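PDB 4H0A: uncharacterized protein from Staphylococcus aureus subsp. aureus, which is of unknown function but belongs to the CAP family of cysteine-rich secretory proteins, pairing a CAP domain with a CAP-associated N-terminal domain. Local coordinates for residues Q205-M216 / N280-M290; L225-S236 / Y304-M312. All coordinates share one frame; numbering follows the deposited sequence.

Contact 1. Residues Q205-M216 / N280-M290; sequences QLISLYEVTNEM and NDVPTLIHSWM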
loop_
_atom_site.group_PDB
_atom_site.type_symbol
_atom_site.label_atom_id
_atom_site.label_comp_id
_atom_site.label_asym_id
_atom_site.label_seq_id
_atom_site.Cartn_x
_atom_site.Cartn_y
_atom_site.Cartn_z
ATOM N N GLN A 205 8.848 -6.402 0.378
ATOM C CA GLN A 205 8.025 -5.271 0.824
ATOM C C GLN A 205 8.773 -3.983 0.520
ATOM O O GLN A 205 8.149 -2.992 0.171
ATOM C CB GLN A 205 7.678 -5.346 2.326
ATOM C CG GLN A 205 6.782 -6.514 2.749
ATOM C CD GLN A 205 5.492 -6.610 1.981
ATOM O OE1 GLN A 205 5.252 -7.572 1.246
ATOM N NE2 GLN A 205 4.622 -5.634 2.153
ATOM N N LEU A 206 10.121 -4.002 0.655
ATOM C CA LEU A 206 10.935 -2.824 0.346
ATOM C C LEU A 206 10.832 -2.500 -1.154
ATOM O O LEU A 206 10.690 -1.331 -1.511
ATOM C CB LEU A 206 12.413 -3.045 0.750
ATOM C CG LEU A 206 13.401 -1.936 0.354
ATOM C CD1 LEU A 206 12.970 -0.577 0.941
ATOM C CD2 LEU A 206 14.808 -2.287 0.797
ATOM N N ILE A 207 10.885 -3.531 -2.031
ATOM C CA ILE A 207 10.759 -3.312 -3.480
ATOM C C ILE A 207 9.361 -2.764 -3.786
ATOM O O ILE A 207 9.240 -1.853 -4.596
ATOM C CB ILE A 207 11.075 -4.597 -4.304
ATOM C CG1 ILE A 207 12.572 -4.949 -4.168
ATOM C CG2 ILE A 207 10.722 -4.390 -5.801
ATOM C CD1 ILE A 207 12.875 -6.414 -4.385
ATOM N N SER A 208 8.314 -3.310 -3.156
ATOM C CA SER A 208 6.947 -2.787 -3.352
ATOM C C SER A 208 6.827 -1.342 -2.855
ATOM O O SER A 208 6.141 -0.542 -3.489
ATOM C CB SER A 208 5.934 -3.648 -2.614
ATOM O OG SER A 208 5.875 -4.927 -3.216
ATOM N N LEU A 209 7.507 -1.005 -1.730
ATOM C CA LEU A 209 7.521 0.361 -1.196
ATOM C C LEU A 209 8.084 1.316 -2.260
ATOM O O LEU A 209 7.493 2.352 -2.513
ATOM C CB LEU A 209 8.347 0.439 0.107
ATOM C CG LEU A 209 8.542 1.849 0.715
ATOM C CD1 LEU A 209 7.226 2.395 1.235
ATOM C CD2 LEU A 209 9.577 1.815 1.823
ATOM N N TYR A 210 9.203 0.949 -2.902
ATOM C CA TYR A 210 9.793 1.768 -3.970
ATOM C C TYR A 210 8.847 1.906 -5.147
ATOM O O TYR A 210 8.660 3.004 -5.677
ATOM C CB TYR A 210 11.107 1.138 -4.496
ATOM C CG TYR A 210 12.271 1.052 -3.528
ATOM C CD1 TYR A 210 12.566 2.101 -2.657
ATOM C CD2 TYR A 210 13.170 -0.011 -3.590
ATOM C CE1 TYR A 210 13.686 2.063 -1.827
ATOM C CE2 TYR A 210 14.314 -0.042 -2.791
ATOM C CZ TYR A 210 14.571 1.000 -1.912
ATOM O OH TYR A 210 15.661 0.962 -1.069
ATOM N N GLU A 211 8.282 0.777 -5.592
ATOM C CA GLU A 211 7.399 0.760 -6.766
ATOM C C GLU A 211 6.124 1.556 -6.542
ATOM O O GLU A 211 5.758 2.335 -7.408
ATOM C CB GLU A 211 7.024 -0.677 -7.143
ATOM C CG GLU A 211 8.182 -1.445 -7.756
ATOM C CD GLU A 211 7.910 -2.916 -7.990
ATOM O OE1 GLU A 211 6.908 -3.448 -7.459
ATOM O OE2 GLU A 211 8.705 -3.538 -8.729
ATOM N N VAL A 212 5.450 1.364 -5.390
ATOM C CA VAL A 212 4.204 2.087 -5.125
ATOM C C VAL A 212 4.500 3.585 -4.949
ATOM O O VAL A 212 3.706 4.417 -5.395
ATOM C CB VAL A 212 3.413 1.509 -3.934
ATOM C CG1 VAL A 212 2.193 2.395 -3.634
ATOM C CG2 VAL A 212 2.962 0.084 -4.237
ATOM N N THR A 213 5.650 3.941 -4.347
ATOM C CA THR A 213 6.043 5.354 -4.223
ATOM C C THR A 213 6.148 5.977 -5.611
ATOM O O THR A 213 5.647 7.078 -5.824
ATOM C CB THR A 213 7.372 5.491 -3.467
ATOM O OG1 THR A 213 7.150 5.135 -2.107
ATOM C CG2 THR A 213 7.974 6.909 -3.565
ATOM N N ASN A 214 6.789 5.275 -6.553
ATOM C CA ASN A 214 6.960 5.790 -7.909
ATOM C C ASN A 214 5.630 5.788 -8.685
ATOM O O ASN A 214 5.433 6.688 -9.489
ATOM C CB ASN A 214 8.077 5.041 -8.660
ATOM C CG ASN A 214 9.459 5.538 -8.270
ATOM O OD1 ASN A 214 9.629 6.674 -7.800
ATOM N ND2 ASN A 214 10.493 4.716 -8.458
ATOM N N GLU A 215 4.704 4.853 -8.417
ATOM C CA GLU A 215 3.377 4.901 -9.060
ATOM C C GLU A 215 2.616 6.144 -8.614
ATOM O O GLU A 215 1.991 6.800 -9.446
ATOM C CB GLU A 215 2.540 3.647 -8.729
ATOM C CG GLU A 215 3.033 2.375 -9.396
ATOM C CD GLU A 215 3.105 2.429 -10.910
ATOM O OE1 GLU A 215 2.164 2.964 -11.540
ATOM O OE2 GLU A 215 4.122 1.956 -11.464
HETATM N N MSE A 216 2.711 6.504 -7.318
HETATM C CA MSE A 216 2.050 7.704 -6.785
HETATM C C MSE A 216 2.661 8.950 -7.407
HETATM O O MSE A 216 1.929 9.864 -7.798
HETATM C CB MSE A 216 2.154 7.751 -5.251
HETATM C CG MSE A 216 1.406 6.621 -4.544
HETATM SE SE MSE A 216 -0.508 6.665 -4.843
HETATM C CE MSE A 216 -0.632 5.274 -6.353
ATOM N N ASN A 280 1.167 -3.636 7.951
ATOM C CA ASN A 280 1.164 -4.998 7.403
ATOM C C ASN A 280 1.365 -5.038 5.895
ATOM O O ASN A 280 1.687 -6.100 5.367
ATOM C CB ASN A 280 -0.180 -5.675 7.717
ATOM C CG ASN A 280 -0.410 -5.899 9.187
ATOM O OD1 ASN A 280 0.524 -6.195 9.941
ATOM N ND2 ASN A 280 -1.657 -5.787 9.630
ATOM N N ASP A 281 1.093 -3.932 5.187
ATOM C CA ASP A 281 1.187 -3.933 3.734
ATOM C C ASP A 281 1.526 -2.552 3.249
ATOM O O ASP A 281 1.288 -1.565 3.952
ATOM C CB ASP A 281 -0.139 -4.422 3.121
ATOM C CG ASP A 281 -1.279 -3.498 3.449
ATOM O OD1 ASP A 281 -1.563 -3.315 4.648
ATOM O OD2 ASP A 281 -1.839 -2.897 2.518
ATOM N N VAL A 282 2.078 -2.493 2.057
ATOM C CA VAL A 282 2.522 -1.238 1.470
ATOM C C VAL A 282 1.322 -0.317 1.123
ATOM O O VAL A 282 1.400 0.859 1.467
ATOM C CB VAL A 282 3.459 -1.510 0.273
ATOM C CG1 VAL A 282 3.737 -0.238 -0.524
ATOM C CG2 VAL A 282 4.766 -2.124 0.776
ATOM N N PRO A 283 0.213 -0.767 0.490
ATOM C CA PRO A 283 -0.898 0.171 0.223
ATOM C C PRO A 283 -1.396 0.900 1.475
ATOM O O PRO A 283 -1.667 2.098 1.396
ATOM C CB PRO A 283 -1.980 -0.742 -0.361
ATOM C CG PRO A 283 -1.173 -1.799 -1.088
ATOM C CD PRO A 283 -0.058 -2.090 -0.112
ATOM N N THR A 284 -1.471 0.216 2.644
ATOM C CA THR A 284 -1.924 0.882 3.875
ATOM C C THR A 284 -0.893 1.905 4.336
ATOM O O THR A 284 -1.263 3.011 4.721
ATOM C CB THR A 284 -2.213 -0.129 4.995
ATOM O OG1 THR A 284 -3.101 -1.111 4.486
ATOM C CG2 THR A 284 -2.834 0.526 6.224
ATOM N N LEU A 285 0.380 1.533 4.332
ATOM C CA LEU A 285 1.462 2.449 4.705
ATOM C C LEU A 285 1.470 3.713 3.828
ATOM O O LEU A 285 1.599 4.809 4.355
ATOM C CB LEU A 285 2.823 1.736 4.559
ATOM C CG LEU A 285 4.035 2.638 4.781
ATOM C CD1 LEU A 285 4.222 2.968 6.250
ATOM C CD2 LEU A 285 5.208 2.042 4.193
ATOM N N ILE A 286 1.403 3.546 2.497
ATOM C CA ILE A 286 1.419 4.672 1.551
ATOM C C ILE A 286 0.201 5.567 1.787
ATOM O O ILE A 286 0.348 6.785 1.766
ATOM C CB ILE A 286 1.504 4.167 0.090
ATOM C CG1 ILE A 286 2.920 3.583 -0.166
ATOM C CG2 ILE A 286 1.144 5.288 -0.932
ATOM C CD1 ILE A 286 4.030 4.628 -0.459
ATOM N N HIS A 287 -0.976 4.977 2.045
ATOM C CA HIS A 287 -2.172 5.761 2.356
ATOM C C HIS A 287 -1.927 6.672 3.577
ATOM O O HIS A 287 -2.352 7.830 3.557
ATOM C CB HIS A 287 -3.389 4.848 2.612
ATOM C CG HIS A 287 -4.547 5.570 3.230
ATOM N ND1 HIS A 287 -4.775 5.525 4.592
ATOM C CD2 HIS A 287 -5.444 6.410 2.664
ATOM C CE1 HIS A 287 -5.823 6.299 4.807
ATOM N NE2 HIS A 287 -6.253 6.861 3.678
ATOM N N SER A 288 -1.268 6.155 4.633
ATOM C CA SER A 288 -1.003 6.954 5.832
ATOM C C SER A 288 -0.010 8.078 5.540
ATOM O O SER A 288 -0.215 9.189 6.018
ATOM C CB SER A 288 -0.507 6.079 6.977
ATOM O OG SER A 288 -1.545 5.210 7.397
ATOM N N TRP A 289 1.020 7.824 4.708
ATOM C CA TRP A 289 1.970 8.882 4.331
ATOM C C TRP A 289 1.300 9.911 3.409
ATOM O O TRP A 289 1.491 11.112 3.602
ATOM C CB TRP A 289 3.223 8.293 3.663
ATOM C CG TRP A 289 4.131 7.552 4.599
ATOM C CD1 TRP A 289 3.975 7.383 5.944
ATOM C CD2 TRP A 289 5.321 6.839 4.243
ATOM N NE1 TRP A 289 5.015 6.646 6.452
ATOM C CE2 TRP A 289 5.833 6.260 5.424
ATOM C CE3 TRP A 289 6.005 6.630 3.038
ATOM C CZ2 TRP A 289 7.023 5.523 5.439
ATOM C CZ3 TRP A 289 7.188 5.907 3.057
ATOM C CH2 TRP A 289 7.683 5.361 4.245
HETATM N N MSE A 290 0.481 9.451 2.449
HETATM C CA MSE A 290 -0.237 10.342 1.524
HETATM C C MSE A 290 -1.256 11.244 2.262
HETATM O O MSE A 290 -1.591 12.306 1.744
HETATM C CB MSE A 290 -0.992 9.529 0.442
HETATM C CG MSE A 290 -0.094 8.827 -0.606
HETATM SE SE MSE A 290 0.806 10.040 -1.796
HETATM C CE MSE A 290 -0.692 10.953 -2.595
#
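Val282 overlaps the backbone of helix 205-216 as a knob in a hole formed by Gln205, Ser208, Leu209 and Val212, and Ile286, one turn on, fills the next hole among Leu209, Val212, Thr213 and Met216. This is knobs-into-holes packing of two helices of the CAP domain, whose axes cross at -47° and come within 10.1 Å of each other. Short, beta-branched valine suits the tight end: its CG2 lies 3.5 Å from the carbonyl O of Gln205, while CG1 meets Val212 CG2. Val212 serves both knobs, since its other branch, CG1, slides alongside Ile286 in the opposite direction, 3.7 Å from Ile286 CG1. The longer isoleucine spreads further, its CG2 against Met216 CG and its CD1 crossing the side chain of Thr213.

Leucine suits the flank because it reaches past the knobs. With CG anti to the backbone N (chi1 175°), Leu209 sends CD1 to Leu285 CD2 at 3.6 Å and obliquely to the Trp289 ring at CZ3. Tyr316 of strand 315-322 also packs on Val282 and Leu285. Asp281 caps the start of helix 282-290: its OD2 accepts from Thr284 N from above the carboxylate plane and also pairs with Arg170, tying the cap to strand 166-172. Threonine fits beside Ile286 because its hydroxyl is satisfied within its own helix. Thr213 OG1 donates to Leu209 O at 2.8 Å, and Thr213 N reaches that same oxygen from the opposite face of the carbonyl plane.

Contact 2. Residues L225-S236 / Y304-M312; sequences LKINSDLAHIAS and YDEMGGDVM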
loop_
_atom_site.group_PDB
_atom_site.type_symbol
_atom_site.label_atom_id
_atom_site.label_comp_id
_atom_site.label_asym_id
_atom_site.label_seq_id
_atom_site.Cartn_x
_atom_site.Cartn_y
_atom_site.Cartn_z
ATOM N N LEU A 225 11.790 8.264 -8.604
ATOM C CA LEU A 225 13.064 8.372 -7.892
ATOM C C LEU A 225 13.911 7.152 -8.182
ATOM O O LEU A 225 13.377 6.047 -8.269
ATOM C CB LEU A 225 12.836 8.519 -6.382
ATOM C CG LEU A 225 11.937 9.680 -5.960
ATOM C CD1 LEU A 225 11.773 9.717 -4.467
ATOM C CD2 LEU A 225 12.473 11.011 -6.455
ATOM N N LYS A 226 15.223 7.347 -8.371
ATOM C CA LYS A 226 16.139 6.237 -8.614
ATOM C C LYS A 226 16.522 5.622 -7.275
ATOM O O LYS A 226 16.587 6.327 -6.278
ATOM C CB LYS A 226 17.385 6.697 -9.386
ATOM C CG LYS A 226 17.059 7.151 -10.800
ATOM C CD LYS A 226 18.320 7.366 -11.629
ATOM C CE LYS A 226 18.015 7.728 -13.063
ATOM N NZ LYS A 226 19.243 7.721 -13.904
ATOM N N ILE A 227 16.731 4.310 -7.233
ATOM C CA ILE A 227 17.066 3.637 -5.974
ATOM C C ILE A 227 18.568 3.781 -5.740
ATOM O O ILE A 227 19.351 3.506 -6.642
ATOM C CB ILE A 227 16.584 2.168 -5.996
ATOM C CG1 ILE A 227 15.031 2.136 -6.035
ATOM C CG2 ILE A 227 17.103 1.394 -4.770
ATOM C CD1 ILE A 227 14.482 1.003 -6.770
ATOM N N ASN A 228 18.959 4.281 -4.553
ATOM C CA ASN A 228 20.353 4.471 -4.163
ATOM C C ASN A 228 20.710 3.475 -3.054
ATOM O O ASN A 228 20.101 3.517 -1.983
ATOM C CB ASN A 228 20.576 5.905 -3.693
ATOM C CG ASN A 228 22.032 6.225 -3.496
ATOM O OD1 ASN A 228 22.635 5.855 -2.486
ATOM N ND2 ASN A 228 22.653 6.843 -4.489
ATOM N N SER A 229 21.696 2.593 -3.301
ATOM C CA SER A 229 22.104 1.569 -2.332
ATOM C C SER A 229 22.757 2.172 -1.065
ATOM O O SER A 229 22.640 1.564 -0.001
ATOM C CB SER A 229 23.055 0.565 -2.976
ATOM O OG SER A 229 24.169 1.225 -3.553
ATOM N N ASP A 230 23.408 3.348 -1.156
ATOM C CA ASP A 230 24.005 3.974 0.030
ATOM C C ASP A 230 22.906 4.511 0.963
ATOM O O ASP A 230 23.050 4.404 2.182
ATOM C CB ASP A 230 24.993 5.102 -0.326
ATOM C CG ASP A 230 26.204 4.683 -1.140
ATOM O OD1 ASP A 230 26.623 3.509 -1.027
ATOM O OD2 ASP A 230 26.761 5.542 -1.859
ATOM N N LEU A 231 21.823 5.087 0.406
ATOM C CA LEU A 231 20.692 5.555 1.217
ATOM C C LEU A 231 19.977 4.365 1.854
ATOM O O LEU A 231 19.527 4.468 2.993
ATOM C CB LEU A 231 19.691 6.355 0.374
ATOM C CG LEU A 231 20.160 7.673 -0.202
ATOM C CD1 LEU A 231 19.058 8.321 -1.018
ATOM C CD2 LEU A 231 20.621 8.612 0.887
ATOM N N ALA A 232 19.880 3.236 1.123
ATOM C CA ALA A 232 19.260 2.012 1.635
ATOM C C ALA A 232 20.078 1.464 2.807
ATOM O O ALA A 232 19.498 1.003 3.788
ATOM C CB ALA A 232 19.138 0.973 0.525
ATOM N N HIS A 233 21.424 1.545 2.715
ATOM C CA HIS A 233 22.330 1.110 3.790
ATOM C C HIS A 233 22.128 1.984 5.013
ATOM O O HIS A 233 22.038 1.475 6.136
ATOM C CB HIS A 233 23.809 1.167 3.337
ATOM C CG HIS A 233 24.807 1.079 4.455
ATOM N ND1 HIS A 233 25.368 2.216 5.012
ATOM C CD2 HIS A 233 25.321 -0.007 5.076
ATOM C CE1 HIS A 233 26.200 1.788 5.948
ATOM N NE2 HIS A 233 26.210 0.457 6.017
ATOM N N ILE A 234 22.081 3.310 4.798
ATOM C CA ILE A 234 21.882 4.268 5.887
ATOM C C ILE A 234 20.509 4.003 6.540
ATOM O O ILE A 234 20.425 3.963 7.761
ATOM C CB ILE A 234 22.018 5.735 5.380
ATOM C CG1 ILE A 234 23.492 6.053 5.044
ATOM C CG2 ILE A 234 21.463 6.736 6.412
ATOM C CD1 ILE A 234 23.699 7.268 4.126
ATOM N N ALA A 235 19.452 3.798 5.727
ATOM C CA ALA A 235 18.097 3.520 6.229
ATOM C C ALA A 235 18.057 2.264 7.093
ATOM O O ALA A 235 17.417 2.266 8.143
ATOM C CB ALA A 235 17.122 3.358 5.069
ATOM N N SER A 236 18.751 1.205 6.657
ATOM C CA SER A 236 18.819 -0.049 7.395
ATOM C C SER A 236 19.546 0.134 8.732
ATOM O O SER A 236 19.046 -0.349 9.746
ATOM C CB SER A 236 19.499 -1.126 6.553
ATOM O OG SER A 236 19.618 -2.340 7.271
ATOM N N TYR A 304 13.459 16.038 -5.213
ATOM C CA TYR A 304 14.174 14.777 -4.962
ATOM C C TYR A 304 14.320 13.952 -6.239
ATOM O O TYR A 304 13.423 13.955 -7.083
ATOM C CB TYR A 304 13.478 13.914 -3.890
ATOM C CG TYR A 304 13.315 14.565 -2.535
ATOM C CD1 TYR A 304 14.344 15.305 -1.964
ATOM C CD2 TYR A 304 12.176 14.346 -1.769
ATOM C CE1 TYR A 304 14.205 15.883 -0.705
ATOM C CE2 TYR A 304 12.021 14.927 -0.515
ATOM C CZ TYR A 304 13.041 15.690 0.019
ATOM O OH TYR A 304 12.908 16.276 1.255
ATOM N N ASP A 305 15.472 13.284 -6.393
ATOM C CA ASP A 305 15.736 12.420 -7.547
ATOM C C ASP A 305 16.187 11.000 -7.135
ATOM O O ASP A 305 16.277 10.148 -8.012
ATOM C CB ASP A 305 16.767 13.053 -8.501
ATOM C CG ASP A 305 17.902 13.799 -7.837
ATOM O OD1 ASP A 305 18.383 13.330 -6.783
ATOM O OD2 ASP A 305 18.288 14.868 -8.352
ATOM N N GLU A 306 16.425 10.728 -5.827
ATOM C CA GLU A 306 16.853 9.412 -5.352
ATOM C C GLU A 306 16.194 9.054 -4.040
ATOM O O GLU A 306 15.779 9.941 -3.285
ATOM C CB GLU A 306 18.372 9.375 -5.147
ATOM C CG GLU A 306 19.178 9.545 -6.420
ATOM C CD GLU A 306 20.680 9.456 -6.232
ATOM O OE1 GLU A 306 21.135 9.227 -5.087
ATOM O OE2 GLU A 306 21.406 9.627 -7.237
HETATM N N MSE A 307 16.147 7.755 -3.751
HETATM C CA MSE A 307 15.595 7.246 -2.506
HETATM C C MSE A 307 16.255 5.920 -2.132
HETATM O O MSE A 307 16.845 5.245 -2.972
HETATM C CB MSE A 307 14.066 7.071 -2.612
HETATM C CG MSE A 307 13.636 5.963 -3.576
HETATM SE SE MSE A 307 11.689 5.773 -3.698
HETATM C CE MSE A 307 11.731 4.644 -5.266
ATOM N N GLY A 308 16.133 5.571 -0.871
ATOM C CA GLY A 308 16.647 4.317 -0.339
ATOM C C GLY A 308 15.951 4.050 0.970
ATOM O O GLY A 308 15.724 4.980 1.739
ATOM N N GLY A 309 15.552 2.816 1.200
ATOM C CA GLY A 309 14.814 2.511 2.411
ATOM C C GLY A 309 15.120 1.163 2.995
ATOM O O GLY A 309 16.063 0.486 2.585
ATOM N N ASP A 310 14.328 0.796 3.988
ATOM C CA ASP A 310 14.420 -0.505 4.622
ATOM C C ASP A 310 13.074 -0.880 5.215
ATOM O O ASP A 310 12.294 -0.006 5.579
ATOM C CB ASP A 310 15.501 -0.524 5.714
ATOM C CG ASP A 310 15.832 -1.930 6.204
ATOM O OD1 ASP A 310 15.817 -2.870 5.379
ATOM O OD2 ASP A 310 16.103 -2.086 7.397
ATOM N N VAL A 311 12.789 -2.179 5.239
ATOM C CA VAL A 311 11.594 -2.739 5.861
ATOM C C VAL A 311 12.047 -3.869 6.767
ATOM O O VAL A 311 12.650 -4.810 6.268
ATOM C CB VAL A 311 10.555 -3.236 4.817
ATOM C CG1 VAL A 311 9.341 -3.871 5.511
ATOM C CG2 VAL A 311 10.131 -2.103 3.888
HETATM N N MSE A 312 11.807 -3.785 8.077
HETATM C CA MSE A 312 12.116 -4.917 8.947
HETATM C C MSE A 312 11.045 -5.033 9.997
HETATM O O MSE A 312 10.847 -4.115 10.796
HETATM C CB MSE A 312 13.523 -4.920 9.572
HETATM C CG MSE A 312 14.096 -3.577 9.905
HETATM SE SE MSE A 312 15.802 -3.781 10.881
HETATM C CE MSE A 312 16.820 -4.837 9.545
#
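Leu225 and Met307, a selenomethionine, cross at about a right angle, with Leu225 CB 3.9 Å from Met307 CG and Leu225 CD1 near both Met307 CB and SE. Met307 CG stands between its backbone N and carbonyl carbon (chi1 68°), and from there the extended chain runs across Leu225, bringing CE near Leu225 O and Ile227 CG1. A long, flexible apolar side chain can thus touch several neighbours at once. On the other face of the strand pair, Asn228 and Glu306 approach, their amide and carboxylate planes 22° apart and Asn228 ND2 2.9 Å from Glu306 OE1.

Three backbone hydrogen bonds set this register: Lys226 N to Asp305 O, Met307 N to Lys226 O, and Asn228 N to Met307 O at 2.8 Å. Asn228 then turns the chain into a helix as its N-cap, OD1 accepting from Leu231 N at 3.1 Å and weakly from Asp230 N.

Small residues let that helix lie on the strand, their axes only 5.6 Å apart. Leu231 CB rests 3.7 Å from Gly308 CA, where glycine leaves room for the helix backbone, and Ala235 CB sits 3.6 Å from Gly309 CA. Further along, Ser236 lies beside the carboxylate of Asp310.

Around this shell, Tyr210 and Asn214 of helix 201-219 pack on Met307, Tyr210 OH also bonding Gly309 N. Strand 315-322 pairs along strand 306-312, and there Asp305 and Glu306 both face Leu321 in a classic beta bulge. Parallel strand 226-227 forms one edge of the mixed sheet, which is covered by helices on both sides, the alpha-beta-alpha sandwich of the CAP fold.

Overall arrangement
Contact 1 is buried near the middle of the chain, whereas the centre of contact 2 lies about 18 Å from that of the chain, and contact 2 is partly open at its edge. Both belong to the CAP domain, and helix 201-219 of contact 1 also packs against the sheet of contact 2: one side of it meets helix 282-290, while Asn214 turns to contact 2, its OD1 probably hydrogen-bonded to Leu225 N. The chemistry follows the setting. Two helices interlock through branched apolar side chains; at the sheet's edge, backbone hydrogen bonds fix the strands, and glycine and alanine admit a close helix. Contact 1 also adjoins strand 166-172, bringing the CAP-associated region against the CAP domain.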